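Local coordinates for hypothetical protein (Pseudomonas aeruginosa, PDB 2IGS) that is of unknown function but belongs to a lysozyme-related family, so that an action on glycans is possible though unproven, at residues Q10-S15 against A41-L46; T67-E72 against L201-A206; Q104-I109 against L209-F214; V132-D137 against D192-I197; G140-E145 against L183-P188. All blocks are in the same frame, centred on the assembly; numbering follows the deposited sequence.

How the contacts relate
Contacts 1, 2 and 3 lie in the helical body, and contacts 4 and 5 at the small sheet end. Helix 203-216 serves both contact 2 and contact 3, whose centres are about 18 Å apart, and it also touches contact 1 through Y203 and L211. Contact 1 closes early in the chain, before the others open, whereas contacts 2 and 3 bring the C-terminal helix back to helices 63-82 and 87-113. Contacts 4 and 5 fall inside the long excursion between those partners. Their centres are about 9 Å apart, with F134 and V193 touching contact 5, and both reach the second subunit. A late helix thus ties the bundle together, while the sheet end faces the partner chain.

Contact 1: Q10-S15 against A41-L46; sequences QNPGQS and AWDIPL
D43 of helix 35-48 brings its carboxylate to P12 and G13 in the first turn of helix 12-27. Its CB starts out alongside the other segment; CG lies beside the backbone N, anti to the carbonyl carbon (chi1 -77°), and comes within 3.9 Å of G13 N. The tip does the work: OD1 accepts from G13 N at 2.9 Å, met from above the carboxylate plane in a somewhat bent bond, and also touches P12 CD at 3.4 Å. OD2 turns instead to a salt bridge with R47. A water accepts from Q14 N and can donate to D43 OD1 at 2.8 Å, so the acid serves two amides of the helix start, one directly and one probably through water. An acid suits this place, since first-turn N-H groups have no carbonyl of a preceding turn to bond, and the N11 side chain makes no capping bond. Glycine suits position 13 because, without a side chain, its CA can sit 3.7 Å from W42 CB. One turn further along helix 35-48, L46 CD2 packs on P12 CD at 3.8 Å. Around this joint, Y65 of helix 63-82 touches both P12 and L46, W42 meets L98 and M102 of helix 87-113, and helix 203-216 binds W42 O through Y203 OH.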
# COMPACT_ATOMS: atom_id res chain seq x y z
N GLN F 10 9.23 14.47 -45.49
CA GLN F 10 8.98 13.13 -44.97
C GLN F 10 10.23 12.50 -44.36
O GLN F 10 10.14 11.64 -43.50
CB GLN F 10 8.43 12.21 -46.08
CG GLN F 10 7.00 12.58 -46.56
CD GLN F 10 6.48 11.64 -47.62
OE1 GLN F 10 7.02 11.56 -48.73
NE2 GLN F 10 5.41 10.91 -47.28
N ASN F 11 11.40 12.92 -44.85
CA ASN F 11 12.69 12.40 -44.41
C ASN F 11 13.59 13.57 -44.03
O ASN F 11 14.68 13.70 -44.57
CB ASN F 11 13.37 11.55 -45.51
CG ASN F 11 12.46 10.49 -46.11
OD1 ASN F 11 12.46 9.32 -45.68
ND2 ASN F 11 11.66 10.90 -47.09
N PRO F 12 13.16 14.43 -43.07
CA PRO F 12 13.97 15.63 -42.78
C PRO F 12 15.34 15.21 -42.25
O PRO F 12 16.31 15.88 -42.50
CB PRO F 12 13.19 16.32 -41.66
CG PRO F 12 12.33 15.21 -41.06
CD PRO F 12 11.97 14.33 -42.19
N GLY F 13 15.40 14.08 -41.55
CA GLY F 13 16.65 13.65 -40.93
C GLY F 13 17.64 13.20 -41.99
O GLY F 13 18.77 13.66 -42.02
N GLN F 14 17.19 12.30 -42.85
CA GLN F 14 18.04 11.81 -43.92
C GLN F 14 18.46 12.93 -44.88
O GLN F 14 19.63 13.02 -45.24
CB GLN F 14 17.37 10.67 -44.67
CG GLN F 14 18.29 10.00 -45.65
CD GLN F 14 18.14 8.50 -45.65
OE1 GLN F 14 17.11 7.95 -45.22
NE2 GLN F 14 19.18 7.82 -46.13
N SER F 15 17.50 13.76 -45.29
CA SER F 15 17.78 14.92 -46.14
C SER F 15 18.83 15.83 -45.55
O SER F 15 19.84 16.10 -46.19
CB SER F 15 16.50 15.72 -46.40
OG SER F 15 15.55 14.94 -47.10
N ALA F 41 17.95 11.74 -34.81
CA ALA F 41 17.76 13.00 -34.06
C ALA F 41 16.86 13.99 -34.82
O ALA F 41 15.93 14.56 -34.26
CB ALA F 41 19.12 13.65 -33.75
N TRP F 42 17.14 14.19 -36.11
CA TRP F 42 16.44 15.22 -36.89
C TRP F 42 15.08 14.75 -37.44
O TRP F 42 14.29 15.54 -37.93
CB TRP F 42 17.37 15.80 -37.97
CG TRP F 42 18.45 16.72 -37.37
CD1 TRP F 42 18.40 17.37 -36.15
CD2 TRP F 42 19.68 17.14 -37.99
NE1 TRP F 42 19.53 18.15 -35.98
CE2 TRP F 42 20.34 18.01 -37.08
CE3 TRP F 42 20.31 16.83 -39.22
CZ2 TRP F 42 21.59 18.58 -37.36
CZ3 TRP F 42 21.55 17.41 -39.50
CH2 TRP F 42 22.17 18.29 -38.57
N ASP F 43 14.81 13.44 -37.35
CA ASP F 43 13.44 12.93 -37.52
C ASP F 43 12.53 13.12 -36.29
O ASP F 43 11.31 13.02 -36.41
CB ASP F 43 13.45 11.43 -37.91
CG ASP F 43 13.79 11.20 -39.40
OD1 ASP F 43 13.77 12.16 -40.21
OD2 ASP F 43 14.09 10.04 -39.76
N ILE F 44 13.12 13.41 -35.13
CA ILE F 44 12.37 13.50 -33.86
C ILE F 44 11.07 14.33 -33.93
O ILE F 44 10.01 13.79 -33.63
CB ILE F 44 13.27 13.85 -32.61
CG1 ILE F 44 14.22 12.69 -32.26
CG2 ILE F 44 12.41 14.16 -31.40
CD1 ILE F 44 15.17 13.01 -31.10
N PRO F 45 11.13 15.62 -34.40
CA PRO F 45 9.90 16.43 -34.50
C PRO F 45 8.84 15.84 -35.40
O PRO F 45 7.65 16.04 -35.15
CB PRO F 45 10.41 17.74 -35.11
CG PRO F 45 11.81 17.83 -34.68
CD PRO F 45 12.30 16.40 -34.84
N LEU F 46 9.24 15.14 -36.46
CA LEU F 46 8.26 14.52 -37.30
C LEU F 46 7.70 13.25 -36.66
O LEU F 46 6.52 12.96 -36.82
CB LEU F 46 8.80 14.24 -38.70
CG LEU F 46 7.78 13.69 -39.70
CD1 LEU F 46 6.74 14.76 -40.00
CD2 LEU F 46 8.51 13.24 -40.97
O HOH W 1 14.88 10.94 -42.45

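Contact 2: T67-E72 against L201-A206; sequences TLLAQE and LRYTTA
The Y203 ring receives L69 CD2 over one face, 4.4 Å from Y203 CE2, while L68 CB comes to the ring obliquely. The other flat group, the R202 guanidinium, meets E72 OE2 at its edge, near its plane; the carboxylate stands steeply to it, the planes 76° apart, and the salt bridge from E72 OE2 to R202 NE is long at 3.5 Å. Leucines suit the buried ring because their methyls cover it without needing polar partners, and L68 CG adds a contact of 4.2 Å with Y203 CB. E72 swings its chain round at chi2 (34°), which carries the acid across to the start of helix 203-216. There OE1 accepts from T204 N at 3.0 Å in a fairly straight bond (161°), on the anti side of the carboxylate but tilted out of its plane. R202, at the N-cap position, is itself steadied by R202 N donating to T205 OG1 at 2.9 Å. The neighbouring amide, Y203 N, donates a hydrogen bond to a water 2.8 Å away, which also lies within bonding distance of L68 O. One glutamate from helix 63-82 thus pairs loosely with a basic side chain and answers a first-turn amide that has no acceptor in its own helix.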
# COMPACT_ATOMS: atom_id res chain seq x y z
N THR F 67 8.05 26.03 -43.03
CA THR F 67 8.85 27.23 -42.77
C THR F 67 10.16 26.90 -42.04
O THR F 67 11.22 27.36 -42.42
CB THR F 67 8.02 28.29 -42.06
OG1 THR F 67 6.98 28.71 -42.95
CG2 THR F 67 8.88 29.53 -41.65
N LEU F 68 10.08 26.07 -41.02
CA LEU F 68 11.27 25.57 -40.33
C LEU F 68 12.27 24.91 -41.28
O LEU F 68 13.48 25.09 -41.12
CB LEU F 68 10.85 24.55 -39.27
CG LEU F 68 10.81 25.02 -37.80
CD1 LEU F 68 10.79 26.57 -37.58
CD2 LEU F 68 9.75 24.32 -36.97
N LEU F 69 11.75 24.12 -42.21
CA LEU F 69 12.56 23.40 -43.19
C LEU F 69 13.21 24.33 -44.21
O LEU F 69 14.39 24.18 -44.50
CB LEU F 69 11.77 22.26 -43.88
CG LEU F 69 11.16 21.17 -42.97
CD1 LEU F 69 10.32 20.21 -43.82
CD2 LEU F 69 12.19 20.37 -42.22
N ALA F 70 12.43 25.29 -44.71
CA ALA F 70 12.96 26.42 -45.53
C ALA F 70 14.09 27.18 -44.85
O ALA F 70 15.10 27.47 -45.50
CB ALA F 70 11.85 27.39 -45.97
N GLN F 71 13.93 27.50 -43.56
CA GLN F 71 14.97 28.20 -42.80
C GLN F 71 16.23 27.34 -42.74
O GLN F 71 17.34 27.85 -42.80
CB GLN F 71 14.54 28.48 -41.36
CG GLN F 71 13.23 29.23 -41.19
CD GLN F 71 12.77 29.25 -39.74
OE1 GLN F 71 13.19 28.42 -38.91
NE2 GLN F 71 11.89 30.20 -39.41
N GLU F 72 16.03 26.04 -42.63
CA GLU F 72 17.13 25.08 -42.52
C GLU F 72 17.92 25.01 -43.84
O GLU F 72 19.16 24.95 -43.85
CB GLU F 72 16.56 23.72 -42.12
CG GLU F 72 17.34 22.95 -41.10
CD GLU F 72 18.03 23.81 -40.07
OE1 GLU F 72 17.58 23.87 -38.91
OE2 GLU F 72 19.04 24.44 -40.43
N LEU F 201 16.93 30.30 -32.70
CA LEU F 201 16.80 28.84 -32.78
C LEU F 201 16.45 28.39 -34.18
O LEU F 201 15.71 29.07 -34.90
CB LEU F 201 15.77 28.28 -31.78
CG LEU F 201 16.18 28.08 -30.32
CD1 LEU F 201 15.07 27.37 -29.58
CD2 LEU F 201 17.51 27.29 -30.17
N ARG F 202 17.00 27.24 -34.56
CA ARG F 202 16.56 26.57 -35.78
C ARG F 202 16.16 25.15 -35.45
O ARG F 202 16.48 24.66 -34.37
CB ARG F 202 17.62 26.64 -36.89
CG ARG F 202 17.67 28.03 -37.58
CD ARG F 202 19.06 28.34 -38.06
NE ARG F 202 19.81 27.10 -38.24
CZ ARG F 202 21.01 26.84 -37.74
NH1 ARG F 202 21.67 27.76 -37.04
NH2 ARG F 202 21.55 25.65 -37.97
N TYR F 203 15.44 24.50 -36.37
CA TYR F 203 14.92 23.16 -36.19
C TYR F 203 16.03 22.24 -35.72
O TYR F 203 15.90 21.53 -34.73
CB TYR F 203 14.35 22.69 -37.55
CG TYR F 203 13.87 21.26 -37.65
CD1 TYR F 203 14.78 20.20 -37.76
CD2 TYR F 203 12.52 20.97 -37.72
CE1 TYR F 203 14.32 18.87 -37.91
CE2 TYR F 203 12.06 19.66 -37.88
CZ TYR F 203 12.96 18.62 -37.96
OH TYR F 203 12.48 17.33 -38.10
N THR F 204 17.14 22.31 -36.44
CA THR F 204 18.33 21.50 -36.25
C THR F 204 19.05 21.75 -34.90
O THR F 204 19.48 20.81 -34.22
CB THR F 204 19.19 21.76 -37.49
OG1 THR F 204 19.60 20.54 -38.11
CG2 THR F 204 20.31 22.72 -37.28
N THR F 205 19.16 23.02 -34.50
CA THR F 205 19.85 23.41 -33.26
C THR F 205 18.94 23.30 -32.01
O THR F 205 19.44 23.10 -30.90
CB THR F 205 20.39 24.84 -33.32
OG1 THR F 205 19.35 25.70 -33.78
CG2 THR F 205 21.64 24.95 -34.24
N ALA F 206 17.64 23.49 -32.21
CA ALA F 206 16.62 23.15 -31.18
C ALA F 206 16.66 21.67 -30.83
O ALA F 206 16.52 21.31 -29.66
CB ALA F 206 15.24 23.52 -31.67
O HOH W 2 14.86 26.01 -38.66

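Contact 3: Q104-I109 against L209-F214; sequences QNLDRI and LLLAYF. With SO4 (sulfate ion), chain U.
L211 of helix 203-216 packs against N105 and I109 of helix 87-113 in a helix-helix contact inside the helical bundle. The two short segments run in broadly the same direction, their axes crossing at 48° and coming within 8.4 Å, close enough for side chains of one helix to rest on the backbone of the other. L211 points at its partner helix. Its CG lies beside the backbone N, anti to the carbonyl carbon (chi1 -66°), a choice that sends CD2 between two side chains: I109 CD1 at 3.6 Å and, more loosely, L106 CD2. A41 and I44 of helix 35-48 also touch this leucine, so a branched apolar residue suits a place shared by three helices.

I109 lies across L211 at about a right angle. Its long CG1-CD1 arm reaches over the neighbouring helix, CD1 resting 3.5 Å from L211 O and 3.8 Å from F214 CB, so one side chain spans a turn of the partner helix. N105 is the polar member of the buried group. Its CB covers L211 O at 3.4 Å, and ND2 lies against A212 CA at 3.3 Å, where the small alanine allows close approach. R108, modelled in two conformations, holds a sulfate probably left from crystallisation. Both ends of the N105 amide are satisfied: ND2 donates to T168 O, in a loop, and OD1 takes a water. That water donates to N105 OD1 at 2.7 Å and to A212 O at 2.6 Å, joining the helices.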
# COMPACT_ATOMS: atom_id res chain seq x y z
N GLN F 104 26.32 11.58 -29.11
CA GLN F 104 26.57 11.20 -27.72
C GLN F 104 25.33 11.38 -26.85
O GLN F 104 25.00 10.49 -26.04
CB GLN F 104 27.77 11.98 -27.15
CG GLN F 104 29.12 11.57 -27.77
CD GLN F 104 30.27 12.53 -27.47
OE1 GLN F 104 30.06 13.70 -27.10
NE2 GLN F 104 31.50 12.05 -27.64
N ASN F 105 24.63 12.50 -27.01
CA ASN F 105 23.44 12.77 -26.21
C ASN F 105 22.30 11.80 -26.50
O ASN F 105 21.70 11.24 -25.57
CB ASN F 105 23.04 14.25 -26.25
CG ASN F 105 24.02 15.14 -25.47
OD1 ASN F 105 24.54 14.74 -24.42
ND2 ASN F 105 24.30 16.35 -25.99
N LEU F 106 22.06 11.56 -27.79
CA LEU F 106 21.09 10.58 -28.27
C LEU F 106 21.36 9.16 -27.79
O LEU F 106 20.40 8.43 -27.44
CB LEU F 106 21.04 10.60 -29.79
CG LEU F 106 19.75 10.28 -30.58
CD1 LEU F 106 19.97 9.20 -31.63
CD2 LEU F 106 18.48 10.04 -29.74
N ASP F 107 22.62 8.75 -27.77
CA ASP F 107 22.93 7.40 -27.29
C ASP F 107 22.74 7.28 -25.77
O ASP F 107 22.31 6.23 -25.28
CB ASP F 107 24.30 6.93 -27.77
CG ASP F 107 24.33 6.68 -29.28
OD1 ASP F 107 23.25 6.46 -29.89
OD2 ASP F 107 25.43 6.71 -29.87
N ARG F 108 23.07 8.34 -25.04
CA ARG F 108 22.77 8.45 -23.60
C ARG F 108 21.27 8.29 -23.35
O ARG F 108 20.87 7.50 -22.50
CB ARG F 108 23.27 9.78 -23.02
CG ARG F 108 24.41 9.66 -22.00
CD ARG F 108 24.89 11.05 -21.52
NE ARG F 108 24.83 11.22 -20.06
CZ ARG F 108 24.90 12.40 -19.42
NH1 ARG F 108 24.82 12.44 -18.10
NH2 ARG F 108 25.05 13.53 -20.10
N ILE F 109 20.46 9.03 -24.10
CA ILE F 109 19.00 9.00 -23.94
C ILE F 109 18.41 7.60 -24.23
O ILE F 109 17.58 7.10 -23.49
CB ILE F 109 18.34 10.11 -24.80
CG1 ILE F 109 18.57 11.47 -24.16
CG2 ILE F 109 16.86 9.85 -25.01
CD1 ILE F 109 18.26 12.66 -25.07
N LEU F 209 19.78 21.10 -28.65
CA LEU F 209 19.53 21.55 -27.29
C LEU F 209 18.68 20.52 -26.56
O LEU F 209 19.00 20.17 -25.40
CB LEU F 209 18.80 22.91 -27.31
CG LEU F 209 18.30 23.54 -25.99
CD1 LEU F 209 19.50 23.96 -25.11
CD2 LEU F 209 17.37 24.76 -26.23
N LEU F 210 17.64 20.03 -27.25
CA LEU F 210 16.70 19.06 -26.68
C LEU F 210 17.40 17.81 -26.15
O LEU F 210 17.14 17.36 -25.04
CB LEU F 210 15.62 18.66 -27.71
CG LEU F 210 14.56 17.65 -27.25
CD1 LEU F 210 13.55 18.31 -26.30
CD2 LEU F 210 13.84 17.02 -28.44
N LEU F 211 18.27 17.26 -26.98
CA LEU F 211 19.02 16.06 -26.64
C LEU F 211 20.07 16.32 -25.55
O LEU F 211 20.28 15.48 -24.70
CB LEU F 211 19.69 15.49 -27.90
CG LEU F 211 18.73 14.97 -28.98
CD1 LEU F 211 19.48 14.50 -30.21
CD2 LEU F 211 17.80 13.89 -28.42
N ALA F 212 20.71 17.48 -25.58
CA ALA F 212 21.68 17.83 -24.54
C ALA F 212 21.07 17.86 -23.14
O ALA F 212 21.61 17.28 -22.20
CB ALA F 212 22.35 19.18 -24.86
N TYR F 213 19.97 18.59 -23.03
CA TYR F 213 19.15 18.71 -21.83
C TYR F 213 18.68 17.34 -21.36
O TYR F 213 18.99 16.93 -20.24
CB TYR F 213 17.96 19.60 -22.17
CG TYR F 213 16.95 19.77 -21.06
CD1 TYR F 213 17.15 20.70 -20.04
CD2 TYR F 213 15.74 19.06 -21.07
CE1 TYR F 213 16.22 20.87 -19.02
CE2 TYR F 213 14.79 19.23 -20.04
CZ TYR F 213 15.04 20.14 -19.03
OH TYR F 213 14.13 20.33 -18.01
N PHE F 214 17.97 16.62 -22.22
CA PHE F 214 17.37 15.35 -21.82
C PHE F 214 18.37 14.24 -21.57
O PHE F 214 18.03 13.22 -20.97
CB PHE F 214 16.27 14.90 -22.80
CG PHE F 214 14.92 15.46 -22.45
CD1 PHE F 214 14.23 14.99 -21.34
CD2 PHE F 214 14.37 16.48 -23.20
CE1 PHE F 214 12.99 15.51 -21.00
CE2 PHE F 214 13.13 17.01 -22.88
CZ PHE F 214 12.43 16.52 -21.78
S SO4 U . 23.75 8.67 -17.71
O1 SO4 U . 24.82 7.74 -17.36
O2 SO4 U . 23.42 8.47 -19.12
O3 SO4 U . 22.58 8.40 -16.86
O4 SO4 U . 24.22 10.04 -17.49
O HOH W 3 24.09 16.56 -22.53

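Contact 4: V132-D137 against D192-I197; sequences VGFSTD and DVFNTI. With ACY (acetic acid), chain V.
In the helical turn that presents F194 to V132, the carbonyl oxygen D192 O is gripped twice by one residue: T196 N donates to it at 2.9 Å, and T196 OG1 reaches it at 2.7 Å from the opposite face of its plane. Threonine suits this position because its hydroxyl can fold back onto its own helix. F194, in the same turn, has CG anti to the backbone N (chi1 -173°), which carries its ring across to the strand, and V132 CG1 sits over the centre of that ring in a CH-pi contact, 4.1 Å from the centroid. The other branch, V132 CG2, touches I197 CG2 at 4.1 Å, so one valine spans two helix residues. This is helix 190-200 packed on the antiparallel sheet, at its outermost strand 132-134, with L148 of the middle strand also touching F194 and I197. F134 meets F194 obliquely, centroids 5.6 Å apart and planes at 53°, with F194 CE2 over one face of the F134 ring, 3.9 Å from F134 CZ. Beyond the strand, S135 OG accepts from G147 N and donates to ACY O, at 3.2 Å, of an acetic acid probably from the crystallisation liquor. The backbone of T136 bonds to the second subunit, where T136 also packs on T136 of that chain.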
# COMPACT_ATOMS: atom_id res chain seq x y z
N VAL F 132 9.22 28.64 -28.26
CA VAL F 132 9.60 29.26 -26.99
C VAL F 132 8.33 29.75 -26.31
O VAL F 132 7.52 30.50 -26.88
CB VAL F 132 10.65 30.39 -27.17
CG1 VAL F 132 11.11 30.93 -25.81
CG2 VAL F 132 11.85 29.86 -27.97
N GLY F 133 8.14 29.27 -25.08
CA GLY F 133 6.94 29.56 -24.33
C GLY F 133 7.28 29.71 -22.86
O GLY F 133 8.45 29.91 -22.50
N PHE F 134 6.26 29.58 -22.02
CA PHE F 134 6.42 29.75 -20.58
C PHE F 134 6.40 28.44 -19.79
O PHE F 134 5.57 27.55 -20.03
CB PHE F 134 5.32 30.67 -20.06
CG PHE F 134 5.38 32.08 -20.61
CD1 PHE F 134 4.53 32.47 -21.64
CD2 PHE F 134 6.28 33.00 -20.10
CE1 PHE F 134 4.59 33.77 -22.15
CE2 PHE F 134 6.33 34.28 -20.57
CZ PHE F 134 5.49 34.68 -21.62
N SER F 135 7.30 28.34 -18.82
CA SER F 135 7.19 27.30 -17.84
C SER F 135 5.91 27.55 -17.02
O SER F 135 5.32 28.63 -17.04
CB SER F 135 8.43 27.21 -16.96
OG SER F 135 8.52 28.28 -16.04
N THR F 136 5.52 26.52 -16.29
CA THR F 136 4.23 26.41 -15.67
C THR F 136 4.41 26.34 -14.14
O THR F 136 5.48 25.94 -13.68
CB THR F 136 3.60 25.13 -16.29
OG1 THR F 136 2.79 25.51 -17.41
CG2 THR F 136 2.81 24.36 -15.34
N ASP F 137 3.40 26.77 -13.37
CA ASP F 137 3.32 26.44 -11.94
C ASP F 137 2.81 25.00 -11.81
O ASP F 137 2.64 24.31 -12.79
CB ASP F 137 2.41 27.43 -11.16
CG ASP F 137 0.97 27.47 -11.70
OD1 ASP F 137 0.51 26.47 -12.28
OD2 ASP F 137 0.28 28.50 -11.56
N ASP F 192 14.09 40.55 -23.84
CA ASP F 192 15.26 40.43 -24.70
C ASP F 192 15.72 38.97 -24.84
O ASP F 192 15.97 38.53 -25.96
CB ASP F 192 16.40 41.31 -24.18
CG ASP F 192 16.23 42.79 -24.56
OD1 ASP F 192 15.24 43.18 -25.24
OD2 ASP F 192 17.11 43.59 -24.16
N VAL F 193 15.83 38.24 -23.73
CA VAL F 193 16.34 36.84 -23.73
C VAL F 193 15.33 35.89 -24.38
O VAL F 193 15.71 35.07 -25.21
CB VAL F 193 16.78 36.33 -22.29
CG1 VAL F 193 17.15 34.83 -22.31
CG2 VAL F 193 17.98 37.11 -21.79
N PHE F 194 14.07 36.04 -24.02
CA PHE F 194 12.97 35.31 -24.65
C PHE F 194 13.08 35.40 -26.18
O PHE F 194 12.99 34.39 -26.89
CB PHE F 194 11.63 35.90 -24.16
CG PHE F 194 10.41 35.13 -24.61
CD1 PHE F 194 10.10 34.98 -25.96
CD2 PHE F 194 9.53 34.60 -23.67
CE1 PHE F 194 8.97 34.28 -26.36
CE2 PHE F 194 8.38 33.92 -24.06
CZ PHE F 194 8.11 33.76 -25.41
N ASN F 195 13.30 36.62 -26.66
CA ASN F 195 13.27 36.86 -28.10
C ASN F 195 14.54 36.63 -28.92
O ASN F 195 14.45 36.25 -30.09
CB ASN F 195 12.57 38.18 -28.40
CG ASN F 195 11.08 38.04 -28.18
OD1 ASN F 195 10.45 37.23 -28.85
ND2 ASN F 195 10.54 38.73 -27.18
N THR F 196 15.68 36.77 -28.25
CA THR F 196 16.98 36.28 -28.73
C THR F 196 16.95 34.77 -29.00
O THR F 196 17.42 34.30 -30.05
CB THR F 196 18.11 36.52 -27.69
OG1 THR F 196 18.18 37.91 -27.41
CG2 THR F 196 19.46 36.11 -28.24
N ILE F 197 16.44 34.02 -28.04
CA ILE F 197 16.41 32.56 -28.10
C ILE F 197 15.46 32.14 -29.20
O ILE F 197 15.81 31.35 -30.07
CB ILE F 197 16.04 31.90 -26.73
CG1 ILE F 197 17.17 32.14 -25.70
CG2 ILE F 197 15.77 30.40 -26.93
CD1 ILE F 197 16.86 31.61 -24.28
C ACY V . 7.89 27.63 -11.89
O ACY V . 7.88 27.24 -13.11
OXT ACY V . 6.88 27.98 -11.18
CH3 ACY V . 9.21 27.72 -11.18

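Contact 5: G140-E145 against L183-P188; sequences GGISQE and LRLDAP
L185 lays its two methyls on I142, S143 and Q144, where a type I beta turn, R184 to A187, faces an ST turn begun by S143. The leucine CG stands between its own backbone N and carbonyl carbon (chi1 64°), an uncommon choice that brings the branch against the neighbouring loop. CD1 then rests 3.6 Å from Q144 CA, and CD2 lies 3.6 Å from S143 O and 4.0 Å from I142 CG2. Both I142 and L185 also touch F134 of strand 132-134, so these apolar residues carry the loops onto the sheet end. D186 has the same kind of first torsion (chi1 59°), bringing OD2 over Q144 CB at 4.0 Å. E145 starts away from the other loop, but a bend at chi2 (-62°) returns its carboxylate alongside R184. There E145 OE1 lies over one face of the guanidinium, 3.6 Å from R184 NH1; no N-H points at it, so this salt bridge is one of charge alone, and R184 has a second modelled conformation. E145 OE1 is thus shared by two arginines, R157 being the stronger partner. Within its own loop, E145 N donates to S143 OG at 3.0 Å.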
# COMPACT_ATOMS: atom_id res chain seq x y z
N GLY F 140 -0.78 24.12 -13.67
CA GLY F 140 -0.87 24.27 -15.10
C GLY F 140 -0.93 25.72 -15.56
O GLY F 140 -1.12 25.96 -16.73
N GLY F 141 -0.77 26.68 -14.65
CA GLY F 141 -0.93 28.09 -15.02
C GLY F 141 0.42 28.72 -15.29
O GLY F 141 1.45 28.04 -15.32
N ILE F 142 0.41 30.03 -15.51
CA ILE F 142 1.62 30.80 -15.62
C ILE F 142 1.55 31.83 -14.46
O ILE F 142 0.51 32.41 -14.20
CB ILE F 142 1.75 31.45 -17.06
CG1 ILE F 142 1.84 30.37 -18.15
CG2 ILE F 142 2.96 32.41 -17.14
CD1 ILE F 142 1.66 30.89 -19.63
N SER F 143 2.64 31.97 -13.72
CA SER F 143 2.73 32.96 -12.63
C SER F 143 4.02 33.73 -12.86
O SER F 143 4.78 33.39 -13.77
CB SER F 143 2.78 32.28 -11.27
OG SER F 143 4.08 31.77 -11.03
N GLN F 144 4.30 34.75 -12.03
CA GLN F 144 5.54 35.49 -12.18
C GLN F 144 6.76 34.71 -11.76
O GLN F 144 7.86 35.20 -11.89
CB GLN F 144 5.53 36.89 -11.52
CG GLN F 144 4.32 37.27 -10.70
CD GLN F 144 4.22 38.79 -10.54
OE1 GLN F 144 5.19 39.52 -10.79
NE2 GLN F 144 3.05 39.26 -10.13
N GLU F 145 6.56 33.49 -11.26
CA GLU F 145 7.68 32.59 -11.00
C GLU F 145 8.07 31.81 -12.25
O GLU F 145 9.14 31.20 -12.27
CB GLU F 145 7.35 31.59 -9.88
CG GLU F 145 7.39 32.17 -8.46
CD GLU F 145 8.76 32.68 -8.05
OE1 GLU F 145 9.78 32.32 -8.68
OE2 GLU F 145 8.84 33.45 -7.07
N LEU F 183 15.91 32.03 -15.44
CA LEU F 183 15.42 33.41 -15.55
C LEU F 183 13.90 33.53 -15.33
O LEU F 183 13.11 32.84 -15.99
CB LEU F 183 15.87 34.06 -16.87
CG LEU F 183 15.74 35.58 -16.95
CD1 LEU F 183 16.86 36.25 -16.19
CD2 LEU F 183 15.76 36.03 -18.42
N ARG F 184 13.50 34.38 -14.38
CA ARG F 184 12.07 34.63 -14.07
C ARG F 184 11.49 35.64 -15.08
O ARG F 184 12.21 36.49 -15.58
CB ARG F 184 11.88 35.11 -12.62
CG ARG F 184 12.06 34.00 -11.57
CD ARG F 184 12.42 34.48 -10.15
NE ARG F 184 13.26 33.47 -9.49
CZ ARG F 184 13.35 33.26 -8.17
NH1 ARG F 184 12.64 33.98 -7.31
NH2 ARG F 184 14.15 32.31 -7.72
N LEU F 185 10.19 35.52 -15.37
CA LEU F 185 9.55 36.36 -16.40
C LEU F 185 9.45 37.86 -16.08
O LEU F 185 9.19 38.68 -16.97
CB LEU F 185 8.23 35.78 -16.89
CG LEU F 185 7.03 35.63 -15.96
CD1 LEU F 185 6.59 36.96 -15.35
CD2 LEU F 185 5.90 35.03 -16.75
N ASP F 186 9.66 38.23 -14.82
CA ASP F 186 9.66 39.63 -14.44
C ASP F 186 11.08 40.22 -14.38
O ASP F 186 11.24 41.37 -14.00
CB ASP F 186 8.86 39.88 -13.15
CG ASP F 186 9.39 39.10 -11.93
OD1 ASP F 186 10.45 38.44 -12.02
OD2 ASP F 186 8.73 39.17 -10.87
N ALA F 187 12.08 39.44 -14.78
CA ALA F 187 13.45 39.94 -14.93
C ALA F 187 13.56 41.03 -16.00
O ALA F 187 12.85 40.98 -17.01
CB ALA F 187 14.43 38.79 -15.22
N PRO F 188 14.46 42.02 -15.79
CA PRO F 188 14.53 43.15 -16.73
C PRO F 188 15.04 42.73 -18.11
O PRO F 188 14.71 43.37 -19.12
CB PRO F 188 15.49 44.12 -16.04
CG PRO F 188 16.35 43.24 -15.19
CD PRO F 188 15.44 42.16 -14.69